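Local coordinates for protein N-(5'-phosphoribosyl)anthranilate isomerase (Jonesia denitrificans, PDB 4WUI) that probably catalyses the isomerisation of N-(5-phospho-beta-D-ribosyl)anthranilate to 1-(2-carboxyphenylamino)-1-deoxy-D-ribulose 5-phosphate, the third step of tryptophan synthesis from chorismate, at residues A[67-71]-A[95-100]. Residues are numbered along the deposited sequence; the frame is centred on the assembly and turned at random.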
ATOM      1  N   ILE A  67      -8.896  14.545  -9.242  1.00 11.77           N
ATOM      2  CA  ILE A  67      -9.684  13.474  -8.669  1.00 11.55           C
ATOM      3  C   ILE A  67     -10.731  12.903  -9.612  1.00 11.40           C
ATOM      4  O   ILE A  67     -10.936  11.695  -9.617  1.00 11.33           O
ATOM      5  CB  ILE A  67     -10.286  13.898  -7.286  1.00 12.22           C
ATOM      6  CG1 ILE A  67     -10.832  12.690  -6.512  1.00 12.07           C
ATOM      7  CG2 ILE A  67     -11.340  14.973  -7.437  1.00 12.92           C
ATOM      8  CD1 ILE A  67      -9.771  11.679  -6.140  1.00 12.11           C
ATOM      9  N   ALA A  68     -11.383  13.720 -10.436  1.00 12.16           N
ATOM     10  CA  ALA A  68     -12.351  13.164 -11.366  1.00 13.05           C
ATOM     11  C   ALA A  68     -11.678  12.226 -12.392  1.00 12.29           C
ATOM     12  O   ALA A  68     -12.251  11.203 -12.788  1.00 12.60           O
ATOM     13  CB  ALA A  68     -13.121  14.280 -12.066  1.00 14.57           C
ATOM     14  N   ASP A  69     -10.481  12.590 -12.833  1.00 12.19           N
ATOM     15  CA  ASP A  69      -9.713  11.747 -13.737  1.00 12.25           C
ATOM     16  C   ASP A  69      -9.252  10.461 -13.055  1.00 11.46           C
ATOM     17  O   ASP A  69      -9.218   9.407 -13.691  1.00 11.76           O
ATOM     18  CB  ASP A  69      -8.485  12.491 -14.265  1.00 13.75           C
ATOM     19  CG  ASP A  69      -8.808  13.592 -15.246  1.00 17.05           C
ATOM     20  OD1 ASP A  69      -9.979  13.754 -15.657  1.00 18.64           O
ATOM     21  OD2 ASP A  69      -7.828  14.242 -15.681  1.00 18.84           O
ATOM     22  N   ALA A  70      -8.895  10.558 -11.781  1.00 10.59           N
ATOM     23  CA  ALA A  70      -8.488   9.384 -11.040  1.00 10.47           C
ATOM     24  C   ALA A  70      -9.628   8.394 -10.915  1.00  9.79           C
ATOM     25  O   ALA A  70      -9.443   7.179 -11.041  1.00  9.93           O
ATOM     26  CB  ALA A  70      -7.949   9.770  -9.677  1.00 10.88           C
ATOM     27  N   LEU A  71     -10.832   8.913 -10.663  1.00 10.23           N
ATOM     28  CA  LEU A  71     -12.024   8.078 -10.620  1.00 10.88           C
ATOM     29  C   LEU A  71     -12.269   7.399 -11.954  1.00 10.55           C
ATOM     30  O   LEU A  71     -12.553   6.206 -12.022  1.00 11.10           O
ATOM     31  CB  LEU A  71     -13.229   8.919 -10.214  1.00 11.75           C
ATOM     32  CG  LEU A  71     -13.309   9.245  -8.733  1.00 12.65           C
ATOM     33  CD1 LEU A  71     -14.288  10.387  -8.509  1.00 14.09           C
ATOM     34  CD2 LEU A  71     -13.721   8.016  -7.932  1.00 12.62           C
ATOM     35  N   TYR A  95     -15.163  13.112  -2.009  1.00  9.20           N
ATOM     36  CA  TYR A  95     -15.721  13.159  -3.358  1.00  9.46           C
ATOM     37  C   TYR A  95     -15.561  11.791  -3.999  1.00  9.14           C
ATOM     38  O   TYR A  95     -16.499  11.229  -4.584  1.00  9.24           O
ATOM     39  CB  TYR A  95     -14.979  14.238  -4.164  1.00 10.39           C
ATOM     40  CG  TYR A  95     -15.431  14.380  -5.597  1.00 10.80           C
ATOM     41  CD1 TYR A  95     -16.444  15.258  -5.951  1.00 12.19           C
ATOM     42  CD2 TYR A  95     -14.817  13.666  -6.607  1.00 11.81           C
ATOM     43  CE1 TYR A  95     -16.858  15.405  -7.258  1.00 13.50           C
ATOM     44  CE2 TYR A  95     -15.223  13.805  -7.923  1.00 12.83           C
ATOM     45  CZ  TYR A  95     -16.234  14.668  -8.248  1.00 13.96           C
ATOM     46  OH  TYR A  95     -16.604  14.775  -9.573  1.00 16.83           O
ATOM     47  N   ALA A  96     -14.357  11.225  -3.887  1.00  8.86           N
ATOM     48  CA  ALA A  96     -14.096   9.895  -4.415  1.00  8.86           C
ATOM     49  C   ALA A  96     -14.881   8.806  -3.692  1.00  8.76           C
ATOM     50  O   ALA A  96     -15.429   7.913  -4.318  1.00  9.16           O
ATOM     51  CB  ALA A  96     -12.601   9.607  -4.378  1.00  9.65           C
ATOM     52  N   ALA A  97     -14.947   8.886  -2.358  1.00  9.05           N
ATOM     53  CA  ALA A  97     -15.634   7.857  -1.591  1.00  9.56           C
ATOM     54  C   ALA A  97     -17.117   7.782  -1.934  1.00  9.70           C
ATOM     55  O   ALA A  97     -17.699   6.704  -1.857  1.00 11.17           O
ATOM     56  CB  ALA A  97     -15.428   8.080  -0.103  1.00  9.87           C
ATOM     57  N   ALA A  98     -17.724   8.889  -2.315  1.00  9.40           N
ATOM     58  CA  ALA A  98     -19.126   8.857  -2.705  1.00  9.99           C
ATOM     59  C   ALA A  98     -19.328   8.217  -4.078  1.00  9.86           C
ATOM     60  O   ALA A  98     -20.451   7.784  -4.409  1.00 10.91           O
ATOM     61  CB  ALA A  98     -19.720  10.265  -2.704  1.00 10.79           C
ATOM     62  N   ARG A  99     -18.277   8.177  -4.881  1.00  9.86           N
ATOM     63  CA  ARG A  99     -18.357   7.842  -6.307  1.00 10.35           C
ATOM     64  C   ARG A  99     -17.678   6.537  -6.690  1.00 10.62           C
ATOM     65  O   ARG A  99     -17.763   6.138  -7.850  1.00 12.61           O
ATOM     66  CB  ARG A  99     -17.798   9.006  -7.129  1.00 10.29           C
ATOM     67  CG  ARG A  99     -18.705  10.222  -7.109  1.00 10.42           C
ATOM     68  CD  ARG A  99     -18.022  11.474  -7.606  1.00 10.59           C
ATOM     69  NE  ARG A  99     -18.925  12.620  -7.622  1.00 10.86           N
ATOM     70  CZ  ARG A  99     -19.285  13.300  -6.545  1.00 10.59           C
ATOM     71  NH1 ARG A  99     -18.825  12.970  -5.346  1.00 10.16           N
ATOM     72  NH2 ARG A  99     -20.108  14.329  -6.669  1.00 11.80           N
ATOM     73  N   PHE A 100     -16.990   5.877  -5.762  1.00  9.96           N
ATOM     74  CA  PHE A 100     -16.250   4.635  -6.060  1.00 10.02           C
ATOM     75  C   PHE A 100     -16.312   3.786  -4.802  1.00 10.21           C
ATOM     76  O   PHE A 100     -16.265   4.331  -3.712  1.00 10.87           O
ATOM     77  CB  PHE A 100     -14.787   4.963  -6.446  1.00  9.90           C
ATOM     78  CG  PHE A 100     -14.037   3.765  -6.968  1.00  9.78           C
ATOM     79  CD1 PHE A 100     -14.212   3.325  -8.278  1.00 10.61           C
ATOM     80  CD2 PHE A 100     -13.244   3.008  -6.115  1.00  9.53           C
ATOM     81  CE1 PHE A 100     -13.601   2.193  -8.740  1.00 11.75           C
ATOM     82  CE2 PHE A 100     -12.628   1.862  -6.578  1.00 10.34           C
ATOM     83  CZ  PHE A 100     -12.817   1.452  -7.888  1.00 11.31           C
TER
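Leu71 reaches from helix 67-77 toward helix 90-99 and shares its two methyls between the Tyr95 ring and CB of Phe100, just beyond the end of that helix. Leu71 CD1 meets Tyr95 CE2 at 3.6 Å and also touches the aliphatic part of Arg99, while Leu71 CD2 lies 3.6 Å from Phe100 CB and close to Ala96. Ile67, one turn earlier, packs beside Leu71 against the same ring and Ala96 methyl: Ile67 CG2 approaches Tyr95 CD2 at 3.8 Å and Ile67 CD1 rests 3.9 Å from Ala96 CB. The Tyr95 ring reaches both because its CG stands opposite the backbone N (chi1 179°). Shortening Ile67 to an alanine takes away CG1, CG2 and CD1 and is likely to open a gap beside Ala96 and leave the Tyr95 ring less firmly braced.

The side-chain hydrogen bond lies within 95-100: Arg99 NH1 donates to Tyr95 O (3.0 Å, 156° at the hydrogen). Arg99 CZ sits 3.3 Å above the Tyr95 ring plane, offset toward its rim.

Inward, Ile67 touches Leu84, and Leu71 and Phe100 touch Leu82, on strand 81-84. Segments 67-71 and 95-99, axes 28° apart, belong to successive TIM-barrel helices; their pairing rests on apolar fit, the polar bond fixing Arg99 against Tyr95 without joining them.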